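Long-range contact in 190aa long hypothetical protein (PDB 2DDZ), which is of unknown function but forms a hexamer and belongs to a family of uncharacterised proteins in the class II tRNA synthetase clan: residues E[14-26]-E[124-136]. Residues are numbered along the deposited sequence; the frame is centred on the assembly and turned at random.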
ATOM      1  N   ILE E  14       0.778 -30.494  19.745  1.00 48.30           N
ATOM      2  CA  ILE E  14       0.132 -29.227  20.038  1.00 45.72           C
ATOM      3  C   ILE E  14      -1.183 -29.270  19.287  1.00 44.07           C
ATOM      4  O   ILE E  14      -1.194 -29.578  18.095  1.00 36.11           O
ATOM      5  CB  ILE E  14       0.957 -28.038  19.520  1.00 50.09           C
ATOM      6  CG1 ILE E  14       2.336 -28.022  20.179  1.00 42.35           C
ATOM      7  CG2 ILE E  14       0.234 -26.751  19.832  1.00 29.63           C
ATOM      8  CD1 ILE E  14       2.256 -27.961  21.695  1.00 72.18           C
ATOM      9  N   ASP E  15      -2.288 -28.980  19.973  1.00 42.82           N
ATOM     10  CA  ASP E  15      -3.598 -29.007  19.323  1.00 44.87           C
ATOM     11  C   ASP E  15      -3.979 -27.671  18.674  1.00 46.68           C
ATOM     12  O   ASP E  15      -3.713 -26.593  19.211  1.00 42.65           O
ATOM     13  CB  ASP E  15      -4.690 -29.429  20.318  1.00 42.79           C
ATOM     14  CG  ASP E  15      -4.412 -30.792  20.959  1.00 54.63           C
ATOM     15  OD1 ASP E  15      -4.020 -31.733  20.235  1.00 41.55           O
ATOM     16  OD2 ASP E  15      -4.593 -30.921  22.191  1.00 49.02           O
ATOM     17  N   TYR E  16      -4.609 -27.754  17.511  1.00 47.54           N
ATOM     18  CA  TYR E  16      -5.035 -26.567  16.781  1.00 38.23           C
ATOM     19  C   TYR E  16      -6.513 -26.274  17.042  1.00 38.71           C
ATOM     20  O   TYR E  16      -7.385 -27.039  16.633  1.00 42.66           O
ATOM     21  CB  TYR E  16      -4.815 -26.780  15.281  1.00 35.23           C
ATOM     22  CG  TYR E  16      -5.205 -25.597  14.425  1.00 46.16           C
ATOM     23  CD1 TYR E  16      -4.501 -24.397  14.502  1.00 40.01           C
ATOM     24  CD2 TYR E  16      -6.285 -25.677  13.542  1.00 44.44           C
ATOM     25  CE1 TYR E  16      -4.865 -23.303  13.721  1.00 49.44           C
ATOM     26  CE2 TYR E  16      -6.656 -24.594  12.757  1.00 41.78           C
ATOM     27  CZ  TYR E  16      -5.942 -23.410  12.853  1.00 45.66           C
ATOM     28  OH  TYR E  16      -6.301 -22.326  12.099  1.00 47.26           O
ATOM     29  N   ASP E  17      -6.796 -25.178  17.734  1.00 32.63           N
ATOM     30  CA  ASP E  17      -8.181 -24.810  17.997  1.00 38.78           C
ATOM     31  C   ASP E  17      -8.506 -23.535  17.206  1.00 44.23           C
ATOM     32  O   ASP E  17      -9.515 -22.859  17.457  1.00 36.14           O
ATOM     33  CB  ASP E  17      -8.408 -24.604  19.501  1.00 35.59           C
ATOM     34  CG  ASP E  17      -7.683 -23.392  20.053  1.00 44.04           C
ATOM     35  OD1 ASP E  17      -6.550 -23.105  19.612  1.00 51.99           O
ATOM     36  OD2 ASP E  17      -8.245 -22.733  20.950  1.00 47.99           O
ATOM     37  N   GLY E  18      -7.637 -23.242  16.235  1.00 38.39           N
ATOM     38  CA  GLY E  18      -7.790 -22.078  15.382  1.00 31.85           C
ATOM     39  C   GLY E  18      -7.046 -20.826  15.826  1.00 32.77           C
ATOM     40  O   GLY E  18      -6.719 -19.976  14.991  1.00 38.36           O
ATOM     41  N   SER E  19      -6.762 -20.702  17.123  1.00 36.37           N
ATOM     42  CA  SER E  19      -6.093 -19.506  17.638  1.00 34.11           C
ATOM     43  C   SER E  19      -4.644 -19.322  17.192  1.00 36.19           C
ATOM     44  O   SER E  19      -4.054 -18.266  17.415  1.00 33.38           O
ATOM     45  CB  SER E  19      -6.174 -19.454  19.176  1.00 31.91           C
ATOM     46  OG  SER E  19      -5.421 -20.495  19.779  1.00 46.28           O
ATOM     47  N   ALA E  20      -4.064 -20.333  16.559  1.00 36.69           N
ATOM     48  CA  ALA E  20      -2.691 -20.207  16.091  1.00 37.79           C
ATOM     49  C   ALA E  20      -2.635 -19.353  14.823  1.00 32.88           C
ATOM     50  O   ALA E  20      -1.561 -18.969  14.369  1.00 36.22           O
ATOM     51  CB  ALA E  20      -2.095 -21.584  15.832  1.00 34.79           C
ATOM     52  N   ILE E  21      -3.806 -19.047  14.269  1.00 34.86           N
ATOM     53  CA  ILE E  21      -3.913 -18.230  13.060  1.00 34.69           C
ATOM     54  C   ILE E  21      -3.639 -16.762  13.358  1.00 35.56           C
ATOM     55  O   ILE E  21      -3.364 -15.983  12.449  1.00 36.26           O
ATOM     56  CB  ILE E  21      -5.323 -18.331  12.432  1.00 30.44           C
ATOM     57  CG1 ILE E  21      -5.256 -17.928  10.961  1.00 26.97           C
ATOM     58  CG2 ILE E  21      -6.308 -17.444  13.203  1.00 30.39           C
ATOM     59  CD1 ILE E  21      -4.441 -18.885  10.118  1.00 27.43           C
ATOM     60  N   ARG E  22      -3.716 -16.387  14.638  1.00 33.54           N
ATOM     61  CA  ARG E  22      -3.468 -14.993  15.052  1.00 33.12           C
ATOM     62  C   ARG E  22      -2.049 -14.490  14.791  1.00 37.12           C
ATOM     63  O   ARG E  22      -1.082 -15.261  14.752  1.00 38.20           O
ATOM     64  CB  ARG E  22      -3.781 -14.760  16.553  1.00 26.12           C
ATOM     65  CG  ARG E  22      -5.249 -15.075  16.899  1.00 41.56           C
ATOM     66  CD  ARG E  22      -5.666 -14.357  18.121  1.00 54.16           C
ATOM     67  NE  ARG E  22      -6.896 -14.777  18.718  1.00 64.20           N
ATOM     68  CZ  ARG E  22      -7.436 -14.077  19.715  1.00 79.33           C
ATOM     69  NH1 ARG E  22      -8.587 -14.466  20.207  1.00 77.12           N
ATOM     70  NH2 ARG E  22      -6.808 -13.007  20.221  1.00 83.52           N
ATOM     71  N   SER E  23      -1.923 -13.170  14.690  1.00 30.49           N
ATOM     72  CA  SER E  23      -0.633 -12.556  14.430  1.00 35.30           C
ATOM     73  C   SER E  23       0.329 -12.694  15.589  1.00 31.80           C
ATOM     74  O   SER E  23      -0.070 -12.652  16.752  1.00 32.47           O
ATOM     75  CB  SER E  23      -0.789 -11.069  14.065  1.00 29.85           C
ATOM     76  OG  SER E  23      -1.306 -10.298  15.140  1.00 33.50           O
ATOM     77  N   HIS E  24       1.602 -12.853  15.243  1.00 23.41           N
ATOM     78  CA  HIS E  24       2.688 -12.991  16.201  1.00 26.74           C
ATOM     79  C   HIS E  24       2.590 -14.269  17.032  1.00 23.93           C
ATOM     80  O   HIS E  24       3.239 -14.389  18.060  1.00 37.91           O
ATOM     81  CB  HIS E  24       2.747 -11.763  17.114  1.00 23.17           C
ATOM     82  CG  HIS E  24       3.226 -10.517  16.430  1.00 32.07           C
ATOM     83  ND1 HIS E  24       4.552 -10.298  16.120  1.00 28.49           N
ATOM     84  CD2 HIS E  24       2.560  -9.405  16.036  1.00 25.55           C
ATOM     85  CE1 HIS E  24       4.683  -9.102  15.570  1.00 27.67           C
ATOM     86  NE2 HIS E  24       3.489  -8.541  15.508  1.00 33.41           N
ATOM     87  N   TRP E  25       1.799 -15.232  16.567  1.00 28.84           N
ATOM     88  CA  TRP E  25       1.648 -16.488  17.291  1.00 32.03           C
ATOM     89  C   TRP E  25       2.998 -17.176  17.540  1.00 37.64           C
ATOM     90  O   TRP E  25       3.346 -17.488  18.680  1.00 35.94           O
ATOM     91  CB  TRP E  25       0.723 -17.431  16.530  1.00 32.18           C
ATOM     92  CG  TRP E  25       0.511 -18.727  17.231  1.00 36.70           C
ATOM     93  CD1 TRP E  25      -0.203 -18.928  18.372  1.00 33.11           C
ATOM     94  CD2 TRP E  25       1.047 -20.003  16.860  1.00 34.46           C
ATOM     95  NE1 TRP E  25      -0.146 -20.251  18.738  1.00 32.88           N
ATOM     96  CE2 TRP E  25       0.614 -20.934  17.829  1.00 28.96           C
ATOM     97  CE3 TRP E  25       1.851 -20.449  15.805  1.00 28.64           C
ATOM     98  CZ2 TRP E  25       0.957 -22.292  17.775  1.00 38.60           C
ATOM     99  CZ3 TRP E  25       2.194 -21.807  15.749  1.00 31.78           C
ATOM    100  CH2 TRP E  25       1.746 -22.709  16.731  1.00 29.53           C
ATOM    101  N   ALA E  26       3.747 -17.404  16.460  1.00 33.80           N
ATOM    102  CA  ALA E  26       5.053 -18.041  16.532  1.00 33.28           C
ATOM    103  C   ALA E  26       6.013 -17.279  17.442  1.00 37.35           C
ATOM    104  O   ALA E  26       6.756 -17.886  18.208  1.00 36.16           O
ATOM    105  CB  ALA E  26       5.662 -18.176  15.116  1.00 27.67           C
ATOM    106  N   ILE E 124      -6.631 -22.301   5.136  1.00 28.27           N
ATOM    107  CA  ILE E 124      -7.219 -20.989   5.143  1.00 25.20           C
ATOM    108  C   ILE E 124      -6.110 -19.958   5.086  1.00 30.31           C
ATOM    109  O   ILE E 124      -5.026 -20.163   5.643  1.00 26.50           O
ATOM    110  CB  ILE E 124      -8.127 -20.786   6.395  1.00 33.61           C
ATOM    111  CG1 ILE E 124      -9.269 -19.824   6.032  1.00 26.16           C
ATOM    112  CG2 ILE E 124      -7.312 -20.270   7.582  1.00 21.31           C
ATOM    113  CD1 ILE E 124      -8.790 -18.430   5.749  1.00 61.25           C
ATOM    114  N   ALA E 125      -6.374 -18.867   4.372  1.00 34.18           N
ATOM    115  CA  ALA E 125      -5.411 -17.779   4.229  1.00 29.01           C
ATOM    116  C   ALA E 125      -6.079 -16.461   4.548  1.00 27.71           C
ATOM    117  O   ALA E 125      -7.185 -16.204   4.088  1.00 26.67           O
ATOM    118  CB  ALA E 125      -4.872 -17.738   2.811  1.00 26.61           C
ATOM    119  N   THR E 126      -5.409 -15.615   5.317  1.00 21.26           N
ATOM    120  CA  THR E 126      -5.988 -14.330   5.648  1.00 27.20           C
ATOM    121  C   THR E 126      -4.921 -13.338   6.090  1.00 26.06           C
ATOM    122  O   THR E 126      -3.731 -13.576   5.915  1.00 30.45           O
ATOM    123  CB  THR E 126      -7.083 -14.461   6.752  1.00 29.16           C
ATOM    124  OG1 THR E 126      -7.712 -13.189   6.946  1.00 31.37           O
ATOM    125  CG2 THR E 126      -6.484 -14.927   8.070  1.00 15.88           C
ATOM    126  N   VAL E 127      -5.338 -12.206   6.632  1.00 24.74           N
ATOM    127  CA  VAL E 127      -4.372 -11.213   7.064  1.00 23.01           C
ATOM    128  C   VAL E 127      -4.767 -10.626   8.396  1.00 25.67           C
ATOM    129  O   VAL E 127      -5.913 -10.780   8.850  1.00 23.23           O
ATOM    130  CB  VAL E 127      -4.252 -10.020   6.055  1.00 23.11           C
ATOM    131  CG1 VAL E 127      -3.953 -10.528   4.653  1.00 30.25           C
ATOM    132  CG2 VAL E 127      -5.526  -9.192   6.079  1.00 17.01           C
ATOM    133  N   SER E 128      -3.792  -9.960   9.005  1.00 23.69           N
ATOM    134  CA  SER E 128      -3.954  -9.261  10.273  1.00 31.26           C
ATOM    135  C   SER E 128      -3.487  -7.846   9.921  1.00 27.62           C
ATOM    136  O   SER E 128      -2.956  -7.623   8.839  1.00 27.78           O
ATOM    137  CB  SER E 128      -3.033  -9.849  11.345  1.00 30.80           C
ATOM    138  OG  SER E 128      -1.687  -9.518  11.085  1.00 28.77           O
ATOM    139  N   PRO E 129      -3.675  -6.873  10.817  1.00 33.81           N
ATOM    140  CA  PRO E 129      -3.217  -5.538  10.438  1.00 27.18           C
ATOM    141  C   PRO E 129      -1.733  -5.471  10.072  1.00 36.05           C
ATOM    142  O   PRO E 129      -1.326  -4.568   9.350  1.00 37.84           O
ATOM    143  CB  PRO E 129      -3.551  -4.702  11.672  1.00 30.36           C
ATOM    144  CG  PRO E 129      -4.775  -5.400  12.225  1.00 26.76           C
ATOM    145  CD  PRO E 129      -4.375  -6.847  12.116  1.00 30.00           C
ATOM    146  N   VAL E 130      -0.925  -6.422  10.545  1.00 34.20           N
ATOM    147  CA  VAL E 130       0.513  -6.381  10.262  1.00 30.71           C
ATOM    148  C   VAL E 130       1.144  -7.592   9.576  1.00 29.60           C
ATOM    149  O   VAL E 130       2.366  -7.660   9.457  1.00 26.66           O
ATOM    150  CB  VAL E 130       1.320  -6.160  11.544  1.00 37.70           C
ATOM    151  CG1 VAL E 130       0.768  -4.974  12.303  1.00 45.61           C
ATOM    152  CG2 VAL E 130       1.288  -7.424  12.397  1.00 23.31           C
ATOM    153  N   SER E 131       0.345  -8.555   9.132  1.00 26.34           N
ATOM    154  CA  SER E 131       0.951  -9.717   8.505  1.00 24.55           C
ATOM    155  C   SER E 131      -0.021 -10.640   7.773  1.00 26.12           C
ATOM    156  O   SER E 131      -1.242 -10.509   7.890  1.00 29.59           O
ATOM    157  CB  SER E 131       1.688 -10.531   9.572  1.00 28.09           C
ATOM    158  OG  SER E 131       0.747 -11.188  10.398  1.00 24.50           O
ATOM    159  N   ILE E 132       0.554 -11.581   7.024  1.00 22.97           N
ATOM    160  CA  ILE E 132      -0.199 -12.587   6.288  1.00 22.90           C
ATOM    161  C   ILE E 132      -0.137 -13.837   7.160  1.00 33.55           C
ATOM    162  O   ILE E 132       0.934 -14.190   7.667  1.00 31.98           O
ATOM    163  CB  ILE E 132       0.454 -12.926   4.928  1.00 31.14           C
ATOM    164  CG1 ILE E 132       0.136 -11.843   3.892  1.00 35.11           C
ATOM    165  CG2 ILE E 132      -0.026 -14.277   4.446  1.00 33.07           C
ATOM    166  CD1 ILE E 132       0.712 -10.499   4.237  1.00 67.57           C
ATOM    167  N   LYS E 133      -1.278 -14.497   7.331  1.00 31.62           N
ATOM    168  CA  LYS E 133      -1.369 -15.697   8.146  1.00 26.48           C
ATOM    169  C   LYS E 133      -2.041 -16.826   7.400  1.00 29.59           C
ATOM    170  O   LYS E 133      -3.173 -16.685   6.935  1.00 34.59           O
ATOM    171  CB  LYS E 133      -2.148 -15.410   9.434  1.00 28.40           C
ATOM    172  CG  LYS E 133      -1.326 -14.699  10.476  1.00 28.79           C
ATOM    173  CD  LYS E 133      -0.087 -15.519  10.818  1.00 39.43           C
ATOM    174  CE  LYS E 133      -0.431 -16.887  11.439  1.00 35.02           C
ATOM    175  NZ  LYS E 133      -0.383 -16.889  12.936  1.00 34.79           N
ATOM    176  N   ILE E 134      -1.347 -17.958   7.312  1.00 28.88           N
ATOM    177  CA  ILE E 134      -1.847 -19.138   6.608  1.00 27.48           C
ATOM    178  C   ILE E 134      -1.831 -20.425   7.433  1.00 27.25           C
ATOM    179  O   ILE E 134      -0.879 -20.698   8.152  1.00 29.60           O
ATOM    180  CB  ILE E 134      -0.992 -19.442   5.339  1.00 33.96           C
ATOM    181  CG1 ILE E 134      -0.981 -18.252   4.384  1.00 33.09           C
ATOM    182  CG2 ILE E 134      -1.514 -20.686   4.646  1.00 29.51           C
ATOM    183  CD1 ILE E 134      -2.251 -17.467   4.397  1.00 60.88           C
ATOM    184  N   HIS E 135      -2.882 -21.224   7.319  1.00 25.31           N
ATOM    185  CA  HIS E 135      -2.907 -22.512   7.995  1.00 29.02           C
ATOM    186  C   HIS E 135      -3.163 -23.629   6.999  1.00 30.16           C
ATOM    187  O   HIS E 135      -3.978 -23.492   6.095  1.00 37.93           O
ATOM    188  CB  HIS E 135      -3.986 -22.604   9.085  1.00 35.73           C
ATOM    189  CG  HIS E 135      -4.146 -23.992   9.645  1.00 36.32           C
ATOM    190  ND1 HIS E 135      -5.122 -24.865   9.213  1.00 35.52           N
ATOM    191  CD2 HIS E 135      -3.406 -24.679  10.552  1.00 32.05           C
ATOM    192  CE1 HIS E 135      -4.976 -26.027   9.827  1.00 34.91           C
ATOM    193  NE2 HIS E 135      -3.944 -25.941  10.643  1.00 35.70           N
ATOM    194  N   ILE E 136      -2.443 -24.730   7.154  1.00 34.04           N
ATOM    195  CA  ILE E 136      -2.657 -25.894   6.309  1.00 35.76           C
ATOM    196  C   ILE E 136      -2.722 -27.052   7.281  1.00 36.00           C
ATOM    197  O   ILE E 136      -1.943 -27.111   8.228  1.00 33.87           O
ATOM    198  CB  ILE E 136      -1.506 -26.186   5.328  1.00 34.71           C
ATOM    199  CG1 ILE E 136      -1.387 -25.084   4.275  1.00 35.56           C
ATOM    200  CG2 ILE E 136      -1.745 -27.537   4.663  1.00 25.47           C
ATOM    201  CD1 ILE E 136      -0.724 -23.846   4.804  1.00 69.92           C
TER
HETATM  202  O   HOH W   1       2.758 -16.980  13.817  1.00 34.16           O
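Y16 and H135 make an offset stack: their planes lie 1° apart with centroids separated by 3.9 Å, and H135 NE2 sits over the centre of the phenol ring. With CG anti to the backbone N (chi1 -179°), Y16 turns one face to the histidine and the other to the backbone two residues on, where G18 N lies over the ring centre. H70 ND1, from strand 68-75, is hydrogen-bonded to H135 NE2, which should fix the turn of the imidazole. Replacing Y16 by alanine is likely to abolish the stack, leaving one imidazole face without its partner and a gap between H135 and G18 N.

Hydrogen bonding centres on K133, whose chain bends at chi2, chi3 and chi4 and curls round I21 O. K133 NZ donates to A20 O at 2.8 Å, tilted 18° from the carbonyl plane, and to R22 O from well above the plane of the R22 carbonyl, at a doubtfully short distance; a third bond, to I21 O, is weak. One ammonium thus gathers three successive carbonyls from the 3-10 segment 19-21 and the start of the R22-W25 type II turn, while a water bridges NZ to A26 N.

K133 and H135 belong to the antiparallel hairpin of strands 118-128 and 131-139, part of a mixed sheet. The start of 14-26 runs beside strand 36-45, and A20 and W25 pack on I72 of strand 68-75. At the hairpin's turn S128 OG accepts from V130 N, an ST turn.

The apolar part is I21, whose CD1 reaches H135 CB at 3.9 Å and I124 CG2 at 4.1 Å. Near the turn the contact is with a polar atom, S23 CB resting 3.5 Å from S128 OG, while S23 OG is hydrogen-bonded to T190 OXT of a second subunit.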